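SAM-dependent methyltransferase (Thiobacillus denitrificans, PDB 5EPE) binds S-adenosyl-L-homocysteine and probably transfers methyl groups from S-adenosylmethionine to a substrate that remains to be identified. Local coordinates at residues M1-R5 with I6-T10; I9-S12 with A13-I16; Q69-T72 with E73-K76; D190-D193 with R194-A197; E228-A231 with T232-E236. All blocks are in the same frame, centred on the assembly; numbering follows the deposited sequence.

Contact 1: M1-R5 with I6-T10; sequences MDIPR and IFNIT. With SAH (S-adenosyl-L-homocysteine), chain B.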
# COMPACT_ATOMS: atom_id res chain seq x y z
N MSE A 1 34.67 15.76 39.79
CA MSE A 1 33.64 16.01 38.75
C MSE A 1 32.42 15.08 38.86
O MSE A 1 32.34 14.17 39.71
CB MSE A 1 34.29 16.07 37.35
CG MSE A 1 34.48 14.76 36.56
SE MSE A 1 34.16 15.00 34.60
CE MSE A 1 35.14 13.48 33.80
N ASP A 2 31.46 15.35 38.00
CA ASP A 2 30.11 14.84 38.12
C ASP A 2 29.45 14.78 36.75
O ASP A 2 30.05 15.17 35.74
CB ASP A 2 29.28 15.75 39.04
CG ASP A 2 28.37 14.97 39.96
OD1 ASP A 2 27.37 14.40 39.54
OD2 ASP A 2 28.70 14.88 41.13
N ILE A 3 28.21 14.32 36.73
CA ILE A 3 27.36 14.41 35.54
C ILE A 3 26.58 15.74 35.60
O ILE A 3 26.51 16.36 36.65
CB ILE A 3 26.47 13.16 35.39
CG1 ILE A 3 25.38 13.09 36.49
CG2 ILE A 3 27.33 11.88 35.40
CD1 ILE A 3 24.37 11.99 36.24
N PRO A 4 26.02 16.18 34.47
CA PRO A 4 25.30 17.46 34.51
C PRO A 4 24.10 17.46 35.48
O PRO A 4 23.45 16.44 35.72
CB PRO A 4 24.78 17.62 33.08
CG PRO A 4 25.71 16.80 32.25
CD PRO A 4 26.03 15.60 33.12
N ARG A 5 23.84 18.65 35.99
CA ARG A 5 22.93 18.82 37.10
C ARG A 5 21.52 18.36 36.80
O ARG A 5 20.83 17.86 37.69
CB ARG A 5 22.91 20.29 37.50
CG ARG A 5 22.14 20.59 38.76
CD ARG A 5 22.34 22.06 39.15
NE ARG A 5 21.32 22.40 40.13
CZ ARG A 5 20.43 23.38 40.05
NH1 ARG A 5 19.55 23.50 41.05
NH2 ARG A 5 20.42 24.27 39.03
N ILE A 6 21.09 18.58 35.57
CA ILE A 6 19.76 18.22 35.16
C ILE A 6 19.46 16.73 35.29
O ILE A 6 18.33 16.37 35.59
CB ILE A 6 19.49 18.63 33.70
CG1 ILE A 6 17.97 18.59 33.39
CG2 ILE A 6 20.29 17.77 32.69
CD1 ILE A 6 17.32 19.94 33.55
N PHE A 7 20.45 15.87 35.03
CA PHE A 7 20.26 14.43 35.21
C PHE A 7 20.10 14.10 36.65
O PHE A 7 19.31 13.25 36.95
CB PHE A 7 21.44 13.62 34.65
CG PHE A 7 21.57 13.78 33.19
CD1 PHE A 7 20.66 13.17 32.34
CD2 PHE A 7 22.55 14.59 32.65
CE1 PHE A 7 20.74 13.33 30.96
CE2 PHE A 7 22.65 14.78 31.27
CZ PHE A 7 21.74 14.15 30.43
N ASN A 8 20.84 14.77 37.54
CA ASN A 8 20.73 14.49 38.95
C ASN A 8 19.34 14.92 39.42
O ASN A 8 18.72 14.21 40.22
CB ASN A 8 21.88 15.14 39.77
CG ASN A 8 23.22 14.40 39.62
OD1 ASN A 8 23.28 13.17 39.52
ND2 ASN A 8 24.31 15.15 39.66
N ILE A 9 18.82 16.02 38.90
CA ILE A 9 17.49 16.49 39.27
C ILE A 9 16.36 15.54 38.78
O ILE A 9 15.47 15.19 39.53
CB ILE A 9 17.23 17.89 38.70
CG1 ILE A 9 18.09 18.93 39.47
CG2 ILE A 9 15.76 18.26 38.79
CD1 ILE A 9 18.17 20.27 38.78
N THR A 10 16.44 15.14 37.52
CA THR A 10 15.43 14.37 36.88
C THR A 10 15.35 12.95 37.44
O THR A 10 14.27 12.37 37.55
CB THR A 10 15.79 14.36 35.37
OG1 THR A 10 15.59 15.71 34.91
CG2 THR A 10 14.94 13.50 34.66
N SAH B . 23.78 1.04 35.11
CA SAH B . 22.98 2.03 35.92
CB SAH B . 23.17 3.43 35.38
CG SAH B . 22.77 3.70 33.91
SD SAH B . 22.67 5.42 33.51
C SAH B . 21.51 1.69 35.98
O SAH B . 21.01 0.95 35.11
OXT SAH B . 20.77 2.14 36.88
C5' SAH B . 24.33 5.91 32.97
C4' SAH B . 25.27 6.05 34.18
O4' SAH B . 26.61 6.28 33.72
C3' SAH B . 24.92 7.22 35.12
O3' SAH B . 24.76 6.68 36.45
C2' SAH B . 26.12 8.17 35.05
O2' SAH B . 26.44 8.74 36.31
C1' SAH B . 27.21 7.22 34.64
N9 SAH B . 28.40 7.73 33.96
C8 SAH B . 28.44 8.62 32.91
N7 SAH B . 29.68 8.79 32.49
C5 SAH B . 30.46 7.98 33.32
C6 SAH B . 31.86 7.73 33.39
N6 SAH B . 32.72 8.34 32.54
N1 SAH B . 32.34 6.86 34.31
C2 SAH B . 31.46 6.26 35.15
N3 SAH B . 30.12 6.44 35.18
C4 SAH B . 29.68 7.32 34.22

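Contact 2: I9-S12 with A13-I16; sequences ITES and AHRI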
# COMPACT_ATOMS: atom_id res chain seq x y z
N ILE A 9 18.82 16.02 38.90
CA ILE A 9 17.49 16.49 39.27
C ILE A 9 16.36 15.54 38.78
O ILE A 9 15.47 15.19 39.53
CB ILE A 9 17.23 17.89 38.70
CG1 ILE A 9 18.09 18.93 39.47
CG2 ILE A 9 15.76 18.26 38.79
CD1 ILE A 9 18.17 20.27 38.78
N THR A 10 16.44 15.14 37.52
CA THR A 10 15.43 14.37 36.88
C THR A 10 15.35 12.95 37.44
O THR A 10 14.27 12.37 37.55
CB THR A 10 15.79 14.36 35.37
OG1 THR A 10 15.59 15.71 34.91
CG2 THR A 10 14.94 13.50 34.66
N GLU A 11 16.53 12.37 37.75
CA GLU A 11 16.61 10.97 38.16
C GLU A 11 16.93 10.74 39.63
O GLU A 11 17.25 9.62 40.03
CB GLU A 11 17.58 10.25 37.26
CG GLU A 11 17.07 10.23 35.82
CD GLU A 11 17.74 9.23 34.91
OE1 GLU A 11 17.71 9.47 33.69
OE2 GLU A 11 18.29 8.24 35.37
N SER A 12 16.76 11.77 40.45
CA SER A 12 17.15 11.68 41.88
C SER A 12 16.34 10.60 42.63
O SER A 12 16.78 10.11 43.68
CB SER A 12 16.98 13.01 42.62
OG SER A 12 15.64 13.49 42.53
N ALA A 13 15.15 10.27 42.14
CA ALA A 13 14.30 9.31 42.81
C ALA A 13 14.29 7.98 42.07
O ALA A 13 13.44 7.15 42.36
CB ALA A 13 12.89 9.87 42.89
N HIS A 14 15.15 7.77 41.08
CA HIS A 14 15.20 6.46 40.38
C HIS A 14 16.17 5.51 41.12
O HIS A 14 17.26 5.95 41.45
CB HIS A 14 15.79 6.65 39.00
CG HIS A 14 14.81 7.11 37.97
ND1 HIS A 14 14.03 8.25 38.13
CD2 HIS A 14 14.45 6.56 36.79
CE1 HIS A 14 13.27 8.39 37.05
NE2 HIS A 14 13.47 7.35 36.25
N ARG A 15 15.77 4.26 41.35
CA ARG A 15 16.73 3.21 41.74
C ARG A 15 17.42 2.65 40.50
O ARG A 15 18.59 2.38 40.55
CB ARG A 15 16.05 2.09 42.51
CG ARG A 15 15.63 2.52 43.92
CD ARG A 15 14.96 1.34 44.61
NE ARG A 15 14.51 1.74 45.94
CZ ARG A 15 13.55 1.14 46.62
NH1 ARG A 15 12.92 0.09 46.14
NH2 ARG A 15 13.23 1.59 47.81
N ILE A 16 16.70 2.54 39.40
CA ILE A 16 17.20 1.99 38.15
C ILE A 16 17.15 3.10 37.09
O ILE A 16 16.10 3.62 36.81
CB ILE A 16 16.35 0.77 37.70
CG1 ILE A 16 16.33 -0.30 38.81
CG2 ILE A 16 16.87 0.23 36.37
CD1 ILE A 16 15.28 -1.39 38.68
O HOH W 1 13.55 10.61 39.55

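Contact 3: Q69-T72 with E73-K76; sequences QLFT and EQAK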
# COMPACT_ATOMS: atom_id res chain seq x y z
N GLN A 69 28.15 11.79 41.90
CA GLN A 69 28.36 11.79 43.33
C GLN A 69 27.09 11.40 44.05
O GLN A 69 27.10 10.56 44.95
CB GLN A 69 28.84 13.18 43.79
CG GLN A 69 29.43 13.11 45.18
CD GLN A 69 30.01 14.45 45.66
OE1 GLN A 69 30.81 15.09 44.96
NE2 GLN A 69 29.63 14.85 46.86
N LEU A 70 26.00 12.01 43.62
CA LEU A 70 24.66 11.69 44.15
C LEU A 70 24.36 10.18 44.06
O LEU A 70 24.05 9.54 45.08
CB LEU A 70 23.57 12.50 43.44
CG LEU A 70 22.13 12.19 43.92
CD1 LEU A 70 21.98 12.46 45.42
CD2 LEU A 70 21.09 12.97 43.13
N PHE A 71 24.48 9.62 42.86
CA PHE A 71 24.10 8.22 42.66
C PHE A 71 25.04 7.27 43.42
O PHE A 71 24.61 6.25 43.95
CB PHE A 71 24.04 7.82 41.17
CG PHE A 71 23.13 8.66 40.28
CD1 PHE A 71 22.08 9.44 40.79
CD2 PHE A 71 23.33 8.64 38.89
CE1 PHE A 71 21.28 10.21 39.95
CE2 PHE A 71 22.51 9.40 38.04
CZ PHE A 71 21.50 10.20 38.58
N THR A 72 26.32 7.61 43.51
CA THR A 72 27.25 6.88 44.37
C THR A 72 26.79 6.87 45.85
O THR A 72 26.79 5.81 46.50
CB THR A 72 28.71 7.39 44.25
OG1 THR A 72 29.20 7.15 42.91
CG2 THR A 72 29.61 6.64 45.22
N GLU A 73 26.40 8.02 46.35
CA GLU A 73 25.90 8.11 47.74
C GLU A 73 24.65 7.27 47.94
O GLU A 73 24.52 6.58 48.96
CB GLU A 73 25.62 9.56 48.10
CG GLU A 73 26.90 10.38 48.21
CD GLU A 73 26.64 11.90 48.29
OE1 GLU A 73 25.47 12.35 48.08
OE2 GLU A 73 27.61 12.64 48.56
N GLN A 74 23.77 7.25 46.92
CA GLN A 74 22.56 6.44 46.99
C GLN A 74 22.89 4.98 46.99
O GLN A 74 22.30 4.20 47.74
CB GLN A 74 21.61 6.77 45.80
CG GLN A 74 21.07 8.22 45.88
CD GLN A 74 20.19 8.61 44.72
OE1 GLN A 74 20.14 7.93 43.67
NE2 GLN A 74 19.44 9.71 44.91
N ALA A 75 23.87 4.60 46.18
CA ALA A 75 24.29 3.19 46.10
C ALA A 75 24.79 2.70 47.46
O ALA A 75 24.42 1.62 47.92
CB ALA A 75 25.38 3.02 45.06
N LYS A 76 25.60 3.51 48.08
CA LYS A 76 26.12 3.19 49.44
C LYS A 76 24.99 3.10 50.50
O LYS A 76 24.96 2.17 51.30
CB LYS A 76 27.13 4.23 49.83
CG LYS A 76 28.44 4.13 49.06
CD LYS A 76 29.29 5.35 49.43
CE LYS A 76 30.67 5.36 48.81
NZ LYS A 76 31.44 4.10 49.12

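Contact 4: D190-D193 with R194-A197; sequences DSWD and RYEA. With NA (sodium ion), chain C.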
# COMPACT_ATOMS: atom_id res chain seq x y z
N ASP A 190 6.05 -1.31 29.36
CA ASP A 190 5.82 -1.03 30.76
C ASP A 190 7.07 -0.65 31.51
O ASP A 190 7.06 0.23 32.36
CB ASP A 190 5.11 -2.18 31.45
CG ASP A 190 3.66 -2.35 30.93
OD1 ASP A 190 2.90 -1.38 30.64
OD2 ASP A 190 3.26 -3.54 30.81
N SER A 191 8.20 -1.27 31.15
CA SER A 191 9.45 -0.91 31.80
C SER A 191 9.98 0.43 31.32
O SER A 191 10.53 1.19 32.12
CB SER A 191 10.45 -2.09 31.79
OG SER A 191 10.93 -2.34 30.57
N TRP A 192 9.77 0.75 30.06
CA TRP A 192 10.05 2.08 29.56
C TRP A 192 9.20 3.13 30.30
O TRP A 192 9.71 4.20 30.64
CB TRP A 192 9.78 2.19 28.06
CG TRP A 192 10.97 1.92 27.16
CD1 TRP A 192 11.18 0.84 26.38
CD2 TRP A 192 12.08 2.78 26.97
NE1 TRP A 192 12.38 0.94 25.72
CE2 TRP A 192 12.95 2.13 26.06
CE3 TRP A 192 12.44 4.02 27.48
CZ2 TRP A 192 14.12 2.72 25.63
CZ3 TRP A 192 13.61 4.59 27.07
CH2 TRP A 192 14.46 3.92 26.18
N ASP A 193 7.93 2.82 30.52
CA ASP A 193 7.04 3.75 31.26
C ASP A 193 7.59 4.06 32.63
O ASP A 193 7.58 5.22 33.06
CB ASP A 193 5.63 3.18 31.43
CG ASP A 193 4.82 3.14 30.17
OD1 ASP A 193 5.21 3.70 29.11
OD2 ASP A 193 3.79 2.41 30.13
N ARG A 194 8.09 3.01 33.33
CA ARG A 194 8.69 3.19 34.66
C ARG A 194 9.86 4.14 34.67
O ARG A 194 9.93 5.02 35.56
CB ARG A 194 9.14 1.89 35.36
CG ARG A 194 8.06 0.87 35.67
CD ARG A 194 7.12 1.30 36.79
NE ARG A 194 6.13 2.21 36.20
CZ ARG A 194 5.93 3.49 36.53
NH1 ARG A 194 5.03 4.19 35.82
NH2 ARG A 194 6.63 4.10 37.50
N TYR A 195 10.77 3.97 33.73
CA TYR A 195 11.91 4.83 33.59
C TYR A 195 11.53 6.31 33.24
O TYR A 195 12.02 7.25 33.90
CB TYR A 195 12.89 4.25 32.56
CG TYR A 195 14.02 5.15 32.25
CD1 TYR A 195 14.90 5.53 33.26
CD2 TYR A 195 14.18 5.67 30.98
CE1 TYR A 195 15.93 6.38 33.01
CE2 TYR A 195 15.19 6.54 30.71
CZ TYR A 195 16.05 6.88 31.74
OH TYR A 195 17.04 7.77 31.51
N GLU A 196 10.67 6.51 32.24
CA GLU A 196 10.34 7.83 31.75
C GLU A 196 9.34 8.55 32.62
O GLU A 196 9.56 9.70 33.01
CB GLU A 196 9.86 7.78 30.29
CG GLU A 196 10.98 7.33 29.34
CD GLU A 196 12.12 8.34 29.16
OE1 GLU A 196 12.12 9.46 29.74
OE2 GLU A 196 13.06 7.98 28.40
N ALA A 197 8.24 7.88 32.96
CA ALA A 197 7.18 8.54 33.71
C ALA A 197 7.55 8.98 35.09
O ALA A 197 7.05 10.02 35.59
CB ALA A 197 5.91 7.72 33.72
NA NA C . 4.16 -5.64 29.80
O HOH W 2 4.84 0.59 34.12
O HOH W 3 4.43 -3.99 28.22
O HOH W 4 4.20 -7.08 27.90
O HOH W 5 4.62 -7.79 30.68
O HOH W 6 4.72 -5.52 32.32

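Contact 5: E228-A231 with T232-E236; sequences ERYA and TNTRE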
# COMPACT_ATOMS: atom_id res chain seq x y z
N GLU A 228 4.05 13.46 25.73
CA GLU A 228 3.65 13.28 24.30
C GLU A 228 4.78 12.89 23.45
O GLU A 228 4.57 12.02 22.59
CB GLU A 228 3.02 14.56 23.71
CG GLU A 228 1.66 14.77 24.22
CD GLU A 228 1.28 16.24 24.12
OE1 GLU A 228 1.14 16.83 25.19
OE2 GLU A 228 1.08 16.79 22.99
N ARG A 229 5.95 13.49 23.66
CA ARG A 229 7.15 13.12 22.93
C ARG A 229 7.46 11.62 23.15
O ARG A 229 7.74 10.89 22.19
CB ARG A 229 8.40 13.92 23.39
CG ARG A 229 9.67 13.63 22.53
CD ARG A 229 11.10 13.62 23.17
NE ARG A 229 11.19 12.81 24.39
CZ ARG A 229 11.29 11.47 24.45
NH1 ARG A 229 11.31 10.87 25.66
NH2 ARG A 229 11.37 10.71 23.34
N TYR A 230 7.51 11.22 24.42
CA TYR A 230 7.77 9.83 24.80
C TYR A 230 6.75 8.87 24.13
O TYR A 230 7.14 7.87 23.54
CB TYR A 230 7.74 9.69 26.36
CG TYR A 230 7.64 8.29 26.79
CD1 TYR A 230 8.71 7.43 26.61
CD2 TYR A 230 6.45 7.79 27.32
CE1 TYR A 230 8.60 6.10 26.93
CE2 TYR A 230 6.35 6.47 27.69
CZ TYR A 230 7.44 5.61 27.52
OH TYR A 230 7.37 4.27 27.83
N ALA A 231 5.46 9.17 24.23
CA ALA A 231 4.43 8.28 23.70
C ALA A 231 4.49 8.18 22.15
O ALA A 231 4.26 7.13 21.59
CB ALA A 231 3.06 8.75 24.14
N THR A 232 4.75 9.29 21.49
CA THR A 232 4.82 9.34 20.03
C THR A 232 6.06 8.63 19.48
O THR A 232 5.99 7.94 18.46
CB THR A 232 4.79 10.83 19.55
OG1 THR A 232 3.58 11.44 20.02
CG2 THR A 232 4.91 11.00 18.01
N ASN A 233 7.20 8.82 20.16
CA ASN A 233 8.51 8.39 19.64
C ASN A 233 9.02 7.15 20.41
O ASN A 233 8.89 6.04 19.94
CB ASN A 233 9.46 9.59 19.68
CG ASN A 233 8.94 10.75 18.83
OD1 ASN A 233 8.84 10.61 17.64
ND2 ASN A 233 8.49 11.79 19.44
N THR A 234 9.47 7.31 21.62
CA THR A 234 10.16 6.26 22.30
C THR A 234 9.29 5.03 22.47
O THR A 234 9.77 3.89 22.23
CB THR A 234 10.63 6.78 23.64
OG1 THR A 234 11.39 7.97 23.39
CG2 THR A 234 11.44 5.79 24.44
N ARG A 235 8.06 5.20 23.00
CA ARG A 235 7.30 4.04 23.48
C ARG A 235 7.06 3.01 22.38
O ARG A 235 7.08 1.82 22.63
CB ARG A 235 5.99 4.50 24.11
CG ARG A 235 5.35 3.45 24.97
CD ARG A 235 4.10 3.97 25.67
NE ARG A 235 3.73 3.07 26.75
CZ ARG A 235 2.99 1.98 26.62
NH1 ARG A 235 2.42 1.69 25.50
NH2 ARG A 235 2.81 1.15 27.70
N GLU A 236 6.82 3.45 21.16
CA GLU A 236 6.56 2.59 20.05
C GLU A 236 7.81 2.11 19.30
O GLU A 236 7.83 1.02 18.82
CB GLU A 236 5.61 3.34 19.09
CG GLU A 236 4.15 3.44 19.67
CD GLU A 236 3.54 2.04 19.83
OE1 GLU A 236 3.67 1.24 18.88
OE2 GLU A 236 3.01 1.66 20.91
O HOH W 7 12.61 8.55 25.88

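Contact 1: M1-R5 with I6-T10
D2 and N8 meet across the start of helix 5-11 with their flat groups nearly perpendicular, the carboxylate and amide planes 85° apart. N8 ND2 gives a fairly straight hydrogen bond to D2 OD1 at 3.2 Å; the acceptor lies in the amide plane of N8, yet the amide comes to OD1 from above the carboxylate plane. The same oxygen also takes the backbone N-H of I3, at 2.9 Å on its anti side, so two donors grip OD1 and fix the turn of the carboxylate. With an alanine in place of D2, N8 ND2 would probably lose its carboxylate partner, leaving N8 held through OD1 by S68, and the tie to Q69 would go. I3 runs at about a right angle to F7: its CD1 rests 3.7 Å from F7 CB, while its other branch, CG2, faces the ribose and comes within 3.4 Å of SAH O2'. P4, the N-cap residue, lies alongside F7, and its ring carbons border the edge of the phenyl ring, CD standing 3.7 Å from F7 CD2. R5 is stretched out, with CG anti to its backbone N (chi1 -173°), which carries the guanidinium past I9 so that I9 CD1 sits over the outer part of one face. The end of R5 goes on to a salt bridge with D213. N8 OD1 is hydrogen-bonded to S68 and D2 OD2 to the backbone N of Q69, which ties the N-terminal segment to the start of helix 69-82, while R5 and I9 lean on W206 of helix 189-209.

Contact 2: I9-S12 with A13-I16
The imidazole of H14 has E11 CG over the centre of one face, 4.3 Å above the plane, while water 1 and the carbonyl oxygen of I16 lie at its edge, in the ring plane. E11 leaves its backbone with CG anti to the carbonyl carbon (chi1 -65°) and then runs extended, which sets CG above the ring and carries the carboxylate beyond it. The water is held at three points: it donates to T10 O at 2.8 Å, accepts from A13 N at 3.1 Å, and is hydrogen-bonded to H14 ND1 at 2.8 Å. It thereby joins helix 5-11 to the loop that follows. The opposite ring nitrogen, NE2, is bonded to the carbonyl oxygen of Y195, so both nitrogens have partners and the rotation of the ring is fixed. The chain reverses between E11 and H14, where H14 N bonds to E11 O at 3.0 Å; this nearly straight N-H bond reaches the oxygen from above the carbonyl plane. The E11 carboxylate is itself shared, OE2 with H17 ND1 and OE1 with Y195 OH. The reversal from E11 to H14 is a type I beta turn by which the chain leaves the helix and enters the S-adenosyl-L-homocysteine site, where I16 belongs to the pocket and E11, bonded to the ligand-binding H17, probably helps to position it from the second shell.

Contact 3: Q69-T72 with E73-K76
E73 reaches back one turn to Q69 and pairs with it twice. Its backbone N bonds to Q69 O at 3.0 Å, and its extended side chain lays CG against that same oxygen before OE2 meets the Q69 amide. The amide and carboxylate planes stand 73° apart, and the bond from Q69 NE2 to E73 OE2 is straight but weak at 3.4 Å. Q74 comes next, its N bonded to L70 O and its amide spread between two hydrophobic neighbours. NE2 rests 3.8 Å from L70 CG and equally near CD1, while OE1 lies 3.8 Å from F71 CD1, the F71 and Q74 side chains running alongside each other with ring and amide planes 31° apart. A chain with CG anti to the carbonyl carbon (chi1 -66°) and extended beyond it brings the amide to this place. Both its polar atoms are used outside the helix: OE1 bonds to S47 OG, and NE2 to the carbonyl oxygen of S12. A75 turns its methyl group back over the preceding turn, with CB 3.4 Å from T72 O. K76 closes the segment, its N bonded to T72 O and its CE lying 4.0 Å from T72 CG2, side by side, before the chain bends at its end and NZ finds F90 O. F71, stacked with H17, touches the bound S-adenosyl-L-homocysteine. The chemistry is thus divided: a weak polar pair links Q69 and E73, whereas the Q74 amide, hydrogen-bonded at both ends, lies beside F71, a ligand-pocket residue in the beta-alpha-beta unit 61-92, and probably limits its movement.

Contact 4: D190-D193 with R194-A197
W192 lies edge-on to the carboxylate of E196, one turn further along helix 189-209, the side chains running side by side and their flat groups nearly coplanar, 3° apart. The ring offers its C-H edge, so E196 OE2 comes 3.7 Å from W192 CZ3. The bend of E196 at chi2 (-69°) brings the carboxylate alongside the indole, and its other oxygen, OE1, forms a salt bridge with K199. Y195 flanks the same corner of the indole, its CD2 4.1 Å from W192 CZ3. At the start of the segment R194 folds back on the helix. Two bends, at chi2 and chi3, carry its guanidinium over D193 O and put NE where a water can bridge it to the backbone: water 2 accepts from R194 NE and donates to D190 O, both at 2.9 Å. That carbonyl also receives the helix bond from R194 N, while the R194 guanidinium makes a salt bridge with E183 of the second subunit. D190 reaches the sodium ion, which its OD2 binds at 2.5 Å together with waters 3, 4, 5 and 6; D188 of this chain and D188 of the second subunit also bind sodium. Charge is therefore sorted along the turn. Carboxylates gathered at the subunit boundary are bridged by sodium, whose positive charge probably offsets their mutual repulsion, R194 meets an acid of the partner subunit, and E196, buried beside an indole edge, has its charge probably balanced by K199.

Contact 5: E228-A231 with T232-E236
Y230 and R235 pack across a wider pi-type turn of helix 216-237, in which R235 N bonds to Y230 O, five residues back, at 2.9 Å. From its CB the R235 chain climbs the tyrosine: CB sits over one ring face in a CH-pi contact, 4.2 Å from the centroid and 24° off the normal, CG comes 3.6 Å from the hydroxyl oxygen Y230 OH, and CD lies near both CE2 and OH. With CG anti to the backbone N (chi1 -163°) and the chain extended, NE is carried past OH to a salt bridge with D193, the guanidinium plane standing 85° from the ring. Y230 OH hydrogen-bonds to the same oxygen, D193 OD1, as R235 NE. The T234 side chain crosses that of Y230 at about a right angle, its CB 3.6 Å from Y230 CD1. A leucine in place of Y230 would probably leave D193 without its hydroxyl partner and the aliphatic part of R235 without a ring face to lie on. Polar groups hold the opening of the turn. E228 O accepts both the N-H and the hydroxyl of T232, which reach it from opposite faces of its plane, and R229 O takes N233 N together with N233 ND2, the amide arriving in the carbonyl plane on a lone pair. The second subunit packs M184 against Y230 and L186 against R235. R229, bent twice along its chain, gives T234 OG1 a nearly straight hydrogen bond from NH2, 2.7 Å long and in the guanidinium plane, while water 7 joins R229 NH1 to the same hydroxyl.

The five contacts follow one another along the chain, the first two overlapping at I9 and T10 of helix 5-11. Contacts 1, 2 and 3 lie with centres 10 to 12 Å apart on the same side of the chain's centre and border the S-adenosyl-L-homocysteine site, helix 69-82 bringing in the beta-alpha-beta part of the Rossmann-like methyltransferase fold. Contacts 4 and 5, 11 Å apart between centres, sit on the successive helices 189-209 and 216-237, joined through D193, and both touch the second subunit. Contact 2 touches contact 4 through Y195, so a chain of contacts runs from the ligand-site loop to the helix that meets the second subunit, whereas the centres of contacts 3 and 5 are about 30 Å apart.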